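Local coordinates for protein (tenascin) (Gallus gallus, PDB 1QR4) that serves as an adhesion protein of the extracellular matrix, this segment of two fibronectin type III domains probably binding heparin, at residues Phe103-Ile106 with Ala111-Ser114. Numbering follows the deposited sequence.
Sequences FSDI and ATVS
Ser104 and Thr112 form the hydrogen-bonded pair that ties strand 101-104 to strand 111-115, the antiparallel A-B hairpin of the second fibronectin type III domain. The stronger of their two backbone bonds runs from Thr112 N to Ser104 O, 2.9 Å long, with an N-H...O angle of 159°. The return bond, Ser104 N to Thr112 O, is weak and bent to 134°. One residue further from the turn, Phe103 and Val113 make a non-hydrogen-bonded pair with their CA atoms 4.8 Å apart.

The apolar contacts lie on the face that carries Phe103 and Val113, which looks into the beta-sandwich. These two side chains run side by side in the same direction. With CG anti to its own carbonyl carbon (chi1 -57°), the Phe103 ring is set beside Val113, its CD1 and CE1 atoms nearest the valine; CE1 comes within 3.8 Å of Val113 CG2, which meets the ring obliquely. Val162 and Leu180, from the opposing sheet, also touch the Phe103 side chain, so a serine in place of Phe103 would take the ring away and is likely to open a gap beside Val113 CG2, where the aromatic carbons now pack. Nearer the turn, the delta methyl of Ile106 reaches back to Ala111, CD1 to CB 3.8 Å, and Leu180 packs on both.

Ser104 and Thr112 turn their side chains to the other face, and Asp105 follows at the start of the turn. Ser104 OG stands 3.6 Å from Thr112 CB. The Asp105 side chain passes at a slant to that of Thr112, OD2 coming to 3.6 Å from Thr112 OG1, a contact too long to count as a hydrogen bond.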
loop_
_atom_site.group_PDB
_atom_site.type_symbol
_atom_site.label_atom_id
_atom_site.label_comp_id
_atom_site.label_asym_id
_atom_site.label_seq_id
_atom_site.Cartn_x
_atom_site.Cartn_y
_atom_site.Cartn_z
ATOM N N PHE A 103 23.442 2.867 -0.969
ATOM C CA PHE A 103 24.460 3.050 0.050
ATOM C C PHE A 103 25.640 3.839 -0.503
ATOM O O PHE A 103 25.959 3.756 -1.700
ATOM C CB PHE A 103 24.916 1.695 0.566
ATOM C CG PHE A 103 23.811 0.877 1.105
ATOM C CD1 PHE A 103 23.147 1.271 2.258
ATOM C CD2 PHE A 103 23.401 -0.276 0.452
ATOM C CE1 PHE A 103 22.085 0.525 2.758
ATOM C CE2 PHE A 103 22.335 -1.029 0.940
ATOM C CZ PHE A 103 21.676 -0.626 2.099
ATOM N N SER A 104 26.252 4.634 0.372
ATOM C CA SER A 104 27.402 5.462 0.022
ATOM C C SER A 104 28.186 5.815 1.286
ATOM O O SER A 104 27.754 5.498 2.400
ATOM C CB SER A 104 26.954 6.750 -0.675
ATOM O OG SER A 104 26.382 7.660 0.250
ATOM N N ASP A 105 29.346 6.445 1.095
ATOM C CA ASP A 105 30.219 6.871 2.181
ATOM C C ASP A 105 30.418 5.739 3.168
ATOM O O ASP A 105 30.379 5.946 4.391
ATOM C CB ASP A 105 29.630 8.082 2.902
ATOM C CG ASP A 105 29.174 9.178 1.949
ATOM O OD1 ASP A 105 29.153 8.964 0.714
ATOM O OD2 ASP A 105 28.818 10.267 2.447
ATOM N N ILE A 106 30.608 4.534 2.634
ATOM C CA ILE A 106 30.807 3.364 3.479
ATOM C C ILE A 106 32.108 3.533 4.222
ATOM O O ILE A 106 32.970 4.304 3.793
ATOM C CB ILE A 106 30.885 2.065 2.673
ATOM C CG1 ILE A 106 29.765 2.019 1.627
ATOM C CG2 ILE A 106 30.777 0.866 3.614
ATOM C CD1 ILE A 106 28.375 2.144 2.200
ATOM N N ALA A 111 27.850 4.344 7.483
ATOM C CA ALA A 111 27.365 4.384 6.109
ATOM C C ALA A 111 26.169 5.300 5.941
ATOM O O ALA A 111 25.310 5.397 6.818
ATOM C CB ALA A 111 27.014 2.988 5.627
ATOM N N THR A 112 26.125 5.969 4.798
ATOM C CA THR A 112 25.039 6.872 4.482
ATOM C C THR A 112 24.023 6.147 3.604
ATOM O O THR A 112 24.273 5.913 2.416
ATOM C CB THR A 112 25.550 8.146 3.735
ATOM O OG1 THR A 112 26.346 8.941 4.623
ATOM C CG2 THR A 112 24.385 9.001 3.214
ATOM N N VAL A 113 22.904 5.744 4.208
ATOM C CA VAL A 113 21.833 5.087 3.469
ATOM C C VAL A 113 20.892 6.180 2.978
ATOM O O VAL A 113 20.593 7.127 3.703
ATOM C CB VAL A 113 21.093 4.042 4.333
ATOM C CG1 VAL A 113 20.713 4.623 5.668
ATOM C CG2 VAL A 113 19.877 3.527 3.595
ATOM N N SER A 114 20.496 6.084 1.718
ATOM C CA SER A 114 19.613 7.066 1.108
ATOM C C SER A 114 18.474 6.342 0.377
ATOM O O SER A 114 18.586 5.151 0.073
ATOM C CB SER A 114 20.419 7.923 0.140
ATOM O OG SER A 114 19.586 8.778 -0.613
#